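Local coordinates for protein phenol hydroxylase component phO (PDB 3U52) that probably serves as a subunit of a multicomponent bacterial phenol hydroxylase, which adds a hydroxyl group to the aromatic ring of phenol, at residues W78-E83 with S102-T107; G22-Y27 with V44-T49; H65-K70 with P109-M114. All blocks are in the same frame, centred on the assembly; numbering follows the deposited sequence.

Interaction 1: residues W78-E83 with S102-T107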
# COMPACT_ATOMS: atom_id res chain seq x y z
N TRP E 78 -9.38 -64.74 -11.07
CA TRP E 78 -8.15 -63.97 -11.35
C TRP E 78 -8.07 -63.61 -12.78
O TRP E 78 -8.45 -64.41 -13.66
CB TRP E 78 -6.86 -64.74 -10.95
CG TRP E 78 -6.61 -64.87 -9.51
CD1 TRP E 78 -7.04 -65.89 -8.67
CD2 TRP E 78 -5.84 -63.98 -8.68
NE1 TRP E 78 -6.62 -65.66 -7.39
CE2 TRP E 78 -5.88 -64.50 -7.36
CE3 TRP E 78 -5.14 -62.79 -8.92
CZ2 TRP E 78 -5.22 -63.86 -6.28
CZ3 TRP E 78 -4.50 -62.16 -7.86
CH2 TRP E 78 -4.56 -62.68 -6.56
N LEU E 79 -7.58 -62.41 -13.04
CA LEU E 79 -7.19 -62.05 -14.41
C LEU E 79 -5.73 -61.69 -14.32
O LEU E 79 -5.27 -61.20 -13.30
CB LEU E 79 -7.94 -60.81 -14.90
CG LEU E 79 -9.39 -60.81 -15.45
CD1 LEU E 79 -10.33 -61.54 -14.56
CD2 LEU E 79 -9.86 -59.38 -15.65
N LEU E 80 -5.01 -61.91 -15.41
CA LEU E 80 -3.61 -61.51 -15.53
C LEU E 80 -3.51 -60.78 -16.82
O LEU E 80 -3.74 -61.35 -17.87
CB LEU E 80 -2.66 -62.71 -15.54
CG LEU E 80 -1.21 -62.44 -15.99
CD1 LEU E 80 -0.51 -61.53 -14.95
CD2 LEU E 80 -0.46 -63.76 -16.15
N ASN E 81 -3.19 -59.48 -16.74
CA ASN E 81 -3.14 -58.63 -17.93
C ASN E 81 -4.44 -58.66 -18.75
O ASN E 81 -4.42 -58.63 -19.98
CB ASN E 81 -1.86 -58.92 -18.76
CG ASN E 81 -0.61 -58.73 -17.93
OD1 ASN E 81 -0.56 -57.77 -17.16
ND2 ASN E 81 0.38 -59.67 -18.01
N ASP E 82 -5.56 -58.70 -18.01
CA ASP E 82 -6.91 -58.70 -18.54
C ASP E 82 -7.37 -60.02 -19.14
O ASP E 82 -8.46 -60.08 -19.71
CB ASP E 82 -7.13 -57.55 -19.53
CG ASP E 82 -6.39 -56.26 -19.13
OD1 ASP E 82 -6.55 -55.78 -17.95
OD2 ASP E 82 -5.63 -55.73 -20.00
N GLU E 83 -6.58 -61.09 -18.98
CA GLU E 83 -6.94 -62.41 -19.51
C GLU E 83 -7.26 -63.35 -18.35
O GLU E 83 -6.57 -63.30 -17.32
CB GLU E 83 -5.77 -62.99 -20.33
CG GLU E 83 -5.53 -62.33 -21.69
CD GLU E 83 -6.53 -62.79 -22.78
OE1 GLU E 83 -6.53 -64.01 -23.14
OE2 GLU E 83 -7.31 -61.94 -23.30
N SER E 102 3.21 -56.63 -14.93
CA SER E 102 1.89 -57.28 -15.04
C SER E 102 0.92 -56.70 -14.01
O SER E 102 1.32 -56.26 -12.91
CB SER E 102 2.01 -58.81 -14.85
OG SER E 102 2.52 -59.36 -16.05
N MET E 103 -0.36 -56.77 -14.34
CA MET E 103 -1.40 -56.50 -13.34
C MET E 103 -2.25 -57.72 -13.20
O MET E 103 -2.79 -58.20 -14.18
CB MET E 103 -2.29 -55.32 -13.75
CG MET E 103 -3.25 -54.92 -12.60
SD MET E 103 -4.11 -53.43 -12.85
CE MET E 103 -3.16 -52.37 -11.83
N LEU E 104 -2.32 -58.24 -11.98
CA LEU E 104 -3.34 -59.16 -11.57
C LEU E 104 -4.64 -58.45 -11.09
O LEU E 104 -4.59 -57.47 -10.32
CB LEU E 104 -2.80 -59.98 -10.42
CG LEU E 104 -1.61 -60.91 -10.75
CD1 LEU E 104 -0.95 -61.35 -9.46
CD2 LEU E 104 -2.07 -62.14 -11.59
N THR E 105 -5.80 -58.95 -11.51
CA THR E 105 -7.10 -58.48 -11.01
C THR E 105 -7.68 -59.61 -10.24
O THR E 105 -7.70 -60.72 -10.74
CB THR E 105 -8.06 -58.08 -12.18
OG1 THR E 105 -7.47 -57.03 -12.93
CG2 THR E 105 -9.44 -57.59 -11.68
N VAL E 106 -8.14 -59.38 -9.01
CA VAL E 106 -8.71 -60.48 -8.23
C VAL E 106 -10.09 -60.11 -7.79
O VAL E 106 -10.28 -59.11 -7.12
CB VAL E 106 -7.86 -60.89 -7.00
CG1 VAL E 106 -7.43 -59.70 -6.10
CG2 VAL E 106 -8.61 -61.98 -6.15
N THR E 107 -11.08 -60.92 -8.20
CA THR E 107 -12.48 -60.69 -7.85
C THR E 107 -12.90 -61.78 -6.87
O THR E 107 -12.68 -62.97 -7.12
CB THR E 107 -13.35 -60.70 -9.13
OG1 THR E 107 -13.04 -59.53 -9.91
CG2 THR E 107 -14.86 -60.66 -8.80
O HOH W 1 -5.62 -57.78 -14.92
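Val-106 sets its CB on one face of the six-membered ring of Trp-78. This CB lies 3.7 Å from the ring centroid, 10° off the normal, a CH-pi contact. CG2 of Val-106 leans toward the CE2 and CZ2 atoms. Leu-104 comes to the same ring from another side. Its CB lies at the edge, near the ring plane, 3.8 Å from Trp-78 CZ3. Trp-78 and Phe-50 of helix 50-62 also form an edge-to-face pair.

Next along, Leu-80 throws CG anti to its backbone N (chi1 166°). Its CD1 then drops into a notch, 3.7 Å from Ser-102 CB and 3.8 Å from Leu-104 CD2. Trp-78, Leu-80, Leu-104 and Val-106 lie on one face of the sheet, where Trp-78 and Leu-104 meet helix 50-62. The two strands are antiparallel neighbours in a beta-grasp, ubiquitin-like sheet of strand order 2-1-5-3-4, with 102-107 in the middle. On the other face, Leu-79 and Thr-105 lie side by side, CB to CB 3.9 Å, and their backbones exchange a pair of hydrogen bonds.

A type I' turn from Leu-80 to Glu-83 ends the strand, and Asn-81 projects from it. Asn-81 N donates almost straight to Met-103 O (2.9 Å, 173°), tying turn to strand. Its ND2 donates to Ser-102 OG (2.9 Å), with OG in the amide plane. That hydroxyl also bonds Asp-99. Asn-81 OD1 accepts Met-103 N (3.0 Å) and bonds a polar side chain of another protein chain. A water accepts from Asp-82 N, donates to Met-103 O and bonds Thr-105 OG1.

Interaction 2: residues G22-Y27 with V44-T49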
# COMPACT_ATOMS: atom_id res chain seq x y z
N GLY E 22 17.01 -57.24 -9.32
CA GLY E 22 16.60 -58.65 -9.27
C GLY E 22 15.10 -58.83 -9.11
O GLY E 22 14.59 -59.92 -9.39
N MET E 23 14.41 -57.78 -8.67
CA MET E 23 12.97 -57.85 -8.44
C MET E 23 12.18 -57.45 -9.67
O MET E 23 12.74 -57.16 -10.73
CB MET E 23 12.59 -56.97 -7.27
CG MET E 23 13.59 -57.00 -6.17
SD MET E 23 12.93 -57.99 -4.84
CE MET E 23 13.28 -56.87 -3.49
N GLN E 24 10.86 -57.46 -9.54
CA GLN E 24 10.03 -56.98 -10.61
C GLN E 24 8.84 -56.25 -9.98
O GLN E 24 8.44 -56.55 -8.85
CB GLN E 24 9.58 -58.15 -11.53
CG GLN E 24 8.51 -59.08 -10.92
CD GLN E 24 8.36 -60.37 -11.73
OE1 GLN E 24 9.23 -60.71 -12.53
NE2 GLN E 24 7.26 -61.07 -11.54
N LEU E 25 8.29 -55.30 -10.72
CA LEU E 25 7.01 -54.62 -10.34
C LEU E 25 5.82 -55.52 -10.65
O LEU E 25 5.75 -56.15 -11.70
CB LEU E 25 6.84 -53.30 -11.13
CG LEU E 25 7.76 -52.15 -10.67
CD1 LEU E 25 7.70 -51.02 -11.68
CD2 LEU E 25 7.47 -51.70 -9.23
N LEU E 26 4.87 -55.52 -9.72
CA LEU E 26 3.61 -56.21 -9.91
C LEU E 26 2.49 -55.30 -9.37
O LEU E 26 2.59 -54.74 -8.27
CB LEU E 26 3.61 -57.54 -9.15
CG LEU E 26 2.29 -58.33 -9.09
CD1 LEU E 26 1.81 -58.77 -10.46
CD2 LEU E 26 2.46 -59.56 -8.18
N TYR E 27 1.39 -55.23 -10.11
CA TYR E 27 0.25 -54.43 -9.66
C TYR E 27 -0.89 -55.34 -9.36
O TYR E 27 -1.12 -56.27 -10.11
CB TYR E 27 -0.20 -53.46 -10.78
CG TYR E 27 0.87 -52.52 -11.27
CD1 TYR E 27 1.36 -51.48 -10.45
CD2 TYR E 27 1.40 -52.65 -12.54
CE1 TYR E 27 2.36 -50.62 -10.92
CE2 TYR E 27 2.41 -51.81 -13.00
CZ TYR E 27 2.89 -50.80 -12.19
OH TYR E 27 3.87 -49.94 -12.69
N VAL E 44 8.53 -57.34 -5.86
CA VAL E 44 8.29 -58.75 -5.60
C VAL E 44 9.47 -59.56 -6.20
O VAL E 44 10.08 -59.14 -7.20
CB VAL E 44 6.92 -59.03 -6.28
CG1 VAL E 44 6.97 -59.87 -7.53
CG2 VAL E 44 5.82 -59.28 -5.33
N GLN E 45 9.80 -60.70 -5.57
CA GLN E 45 10.86 -61.58 -6.09
C GLN E 45 10.22 -62.51 -7.11
O GLN E 45 9.31 -63.26 -6.76
CB GLN E 45 11.54 -62.40 -4.96
CG GLN E 45 11.50 -61.81 -3.50
CD GLN E 45 12.72 -60.94 -3.08
OE1 GLN E 45 13.77 -60.94 -3.76
NE2 GLN E 45 12.58 -60.19 -1.96
N PRO E 46 10.67 -62.48 -8.38
CA PRO E 46 10.09 -63.35 -9.43
C PRO E 46 10.11 -64.86 -9.05
O PRO E 46 9.33 -65.66 -9.58
CB PRO E 46 10.97 -63.06 -10.65
CG PRO E 46 12.16 -62.28 -10.15
CD PRO E 46 11.78 -61.65 -8.88
N GLY E 47 10.97 -65.23 -8.10
CA GLY E 47 11.01 -66.60 -7.62
C GLY E 47 10.01 -66.98 -6.53
O GLY E 47 9.83 -68.18 -6.27
N MET E 48 9.35 -66.00 -5.91
CA MET E 48 8.44 -66.34 -4.81
C MET E 48 7.24 -67.09 -5.39
O MET E 48 6.93 -66.94 -6.56
CB MET E 48 8.02 -65.12 -4.01
CG MET E 48 6.90 -64.29 -4.65
SD MET E 48 6.51 -62.74 -3.77
CE MET E 48 6.09 -63.25 -2.14
N THR E 49 6.60 -67.92 -4.58
CA THR E 49 5.48 -68.72 -5.08
C THR E 49 4.21 -67.86 -5.09
O THR E 49 4.11 -66.90 -4.34
CB THR E 49 5.23 -69.98 -4.20
OG1 THR E 49 4.93 -69.57 -2.86
CG2 THR E 49 6.45 -70.89 -4.15
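Gln-24 places CG between its backbone N and carbonyl carbon (chi1 73°), then runs extended, which carries its amide alongside Pro-46. Met-23 bends at chi2 (-105°), and this brings its sulfur beside the side chain of Gln-45. Gln-24 begins strand 24-29, at the open end of its antiparallel hairpin with strand 40-44; Met-23 comes just before it. This is the first hairpin of the beta-grasp fold, and segment 44-49 leads from it to helix 50-62.

Gln-24 and Val-44 are a hydrogen-bonded pair. Gln-24 N donates to Val-44 O (3.0 Å), and Val-44 N returns the bond to Gln-24 O (3.1 Å). Their side chains share a face, where Gln-24 CG meets Val-44 CG1 at 3.8 Å. Leu-26 touches the same CG1 more loosely. Leu-53 and Ile-57 of the helix cover Val-44. The Gln-24 and Pro-46 side chains run past each other, pointing opposite ways, with Gln-24 OE1 3.5 Å from Pro-46 CB. Gln-24 NE2 is held by Ile-98 O.

Met-23 SD lies 3.3 Å from Gln-45 OE1, a close packing contact at the surface. Beyond it, a type I turn from Gln-45 to Met-48 reverses the chain. Thr-49 then caps the helix, its OG1 bonding Ala-52 N. Next to Gln-45, the Pro-46 ring rests against the backbone of Gly-22, with Pro-46 CD 3.3 Å from Gly-22 O.

Interaction 3: residues H65-K70 with P109-M114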
# COMPACT_ATOMS: atom_id res chain seq x y z
N HIS E 65 -9.33 -53.37 5.22
CA HIS E 65 -10.71 -53.52 4.78
C HIS E 65 -11.38 -54.64 5.55
O HIS E 65 -10.80 -55.71 5.65
CB HIS E 65 -10.79 -53.84 3.27
CG HIS E 65 -12.15 -53.61 2.70
ND1 HIS E 65 -13.20 -54.46 2.94
CD2 HIS E 65 -12.65 -52.59 1.97
CE1 HIS E 65 -14.29 -53.99 2.35
NE2 HIS E 65 -14.00 -52.84 1.79
N PRO E 66 -12.61 -54.42 6.03
CA PRO E 66 -13.44 -55.46 6.66
C PRO E 66 -13.58 -56.78 5.90
O PRO E 66 -13.59 -57.82 6.53
CB PRO E 66 -14.81 -54.79 6.74
CG PRO E 66 -14.48 -53.41 6.97
CD PRO E 66 -13.32 -53.13 6.04
N ASP E 67 -13.67 -56.75 4.57
CA ASP E 67 -13.71 -57.99 3.77
C ASP E 67 -12.41 -58.85 3.76
O ASP E 67 -12.46 -60.03 3.36
CB ASP E 67 -14.03 -57.69 2.31
CG ASP E 67 -15.45 -57.25 2.09
OD1 ASP E 67 -16.24 -57.24 3.05
OD2 ASP E 67 -15.75 -56.92 0.92
N SER E 68 -11.27 -58.27 4.14
CA SER E 68 -9.97 -58.94 4.00
C SER E 68 -9.93 -60.29 4.74
O SER E 68 -9.48 -61.31 4.19
CB SER E 68 -8.86 -58.07 4.55
OG SER E 68 -7.58 -58.58 4.20
N ALA E 69 -10.40 -60.28 5.99
CA ALA E 69 -10.36 -61.47 6.84
C ALA E 69 -11.23 -62.61 6.28
O ALA E 69 -10.94 -63.79 6.52
CB ALA E 69 -10.76 -61.10 8.27
N LYS E 70 -12.26 -62.27 5.50
CA LYS E 70 -13.17 -63.27 4.92
C LYS E 70 -12.73 -63.81 3.55
O LYS E 70 -13.32 -64.76 3.04
CB LYS E 70 -14.60 -62.69 4.82
CG LYS E 70 -15.04 -61.85 6.04
CD LYS E 70 -16.44 -61.29 5.85
CE LYS E 70 -16.83 -60.34 6.99
NZ LYS E 70 -18.15 -59.67 6.75
N PRO E 109 -16.11 -63.15 -5.24
CA PRO E 109 -17.59 -63.28 -5.16
C PRO E 109 -18.11 -63.19 -3.74
O PRO E 109 -17.57 -63.82 -2.83
CB PRO E 109 -17.83 -64.69 -5.71
CG PRO E 109 -16.70 -64.82 -6.75
CD PRO E 109 -15.51 -64.15 -6.16
N GLY E 110 -19.12 -62.39 -3.53
CA GLY E 110 -19.71 -62.33 -2.19
C GLY E 110 -19.08 -61.27 -1.31
O GLY E 110 -19.63 -60.92 -0.24
N LEU E 111 -17.93 -60.74 -1.73
CA LEU E 111 -17.30 -59.67 -0.98
C LEU E 111 -17.19 -58.50 -1.95
O LEU E 111 -16.28 -58.45 -2.77
CB LEU E 111 -15.94 -60.10 -0.43
CG LEU E 111 -15.95 -61.34 0.48
CD1 LEU E 111 -14.57 -61.70 0.85
CD2 LEU E 111 -16.81 -61.16 1.73
N LYS E 112 -18.17 -57.60 -1.87
CA LYS E 112 -18.31 -56.56 -2.86
C LYS E 112 -18.18 -55.17 -2.24
O LYS E 112 -18.62 -54.20 -2.80
CB LYS E 112 -19.65 -56.70 -3.57
CG LYS E 112 -20.81 -56.53 -2.64
CD LYS E 112 -22.14 -56.51 -3.37
CE LYS E 112 -23.26 -56.83 -2.41
NZ LYS E 112 -23.31 -55.85 -1.31
N GLY E 113 -17.61 -55.08 -1.07
CA GLY E 113 -17.30 -53.78 -0.55
C GLY E 113 -18.47 -53.27 0.30
O GLY E 113 -19.52 -53.94 0.45
N MET E 114 -18.26 -52.12 0.88
CA MET E 114 -19.21 -51.57 1.81
C MET E 114 -20.23 -50.71 1.11
O MET E 114 -19.95 -50.07 0.07
CB MET E 114 -18.51 -50.76 2.90
CG MET E 114 -17.51 -51.59 3.73
SD MET E 114 -16.51 -50.43 4.70
CE MET E 114 -17.69 -50.33 6.08
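Asp-67 and Leu-111 pass each other pointing opposite ways, and the carboxylate touches the leucine's CB. The two belong to loops at the edge of the beta-grasp fold: a type I turn from His-65 to Ser-68, after helix 50-62, and the tail that follows strand 102-107.

Asp-67 OD2 lies 3.5 Å from Leu-111 CB. It also accepts Gly-113 N at 3.3 Å, a long and somewhat bent bond (145°). The donor comes to the syn side, 15° out of the carboxylate plane. The stronger partner of OD2 is His-33 NE2.

Beyond the carboxylate, Leu-111 wedges its branches against the turn. CD1 packs on Asp-67 O and the Lys-70 carbonyl carbon, while CD2 rests on Lys-70 CB and CD.

With CG anti to the backbone N (chi1 -163°), the His-65 ring turns its ND1 to Asp-67 N, which donates in the ring plane at 2.8 Å. NE2 bonds Tyr-119 O, and the two bonds fix the turn of the ring. This pattern is consistent with a proton on NE2. Gly-113 CA and Met-114 approach the ring obliquely. Pro-66 and Met-114 also pack on an aromatic side chain of another protein chain. Met-114 SD lies 5.0 Å from the His-65 ring centroid, and 4.3 Å from Pro-66 CG.

Interactions 1 and 2 hold one sheet. Strand 102-107 lies next to strand 24-29, and Leu-104 N and Ser-102 O pair with the backbone of Tyr-27. Interaction 1 sits nearest the chain's centre and is the more buried, rich in backbone bonds and apolar packing. Interaction 2 is mixed: Val-44 of its bridged pair meets the helix, while its outer end is more exposed. Interaction 3 lies at the surface, on the opposite side of the centre from interaction 2. It joins two loops by a single carboxylate bond and scattered apolar touches. Its tail continues strand 102-107, and along the chain it encloses interaction 1. All three lie near another protein chain.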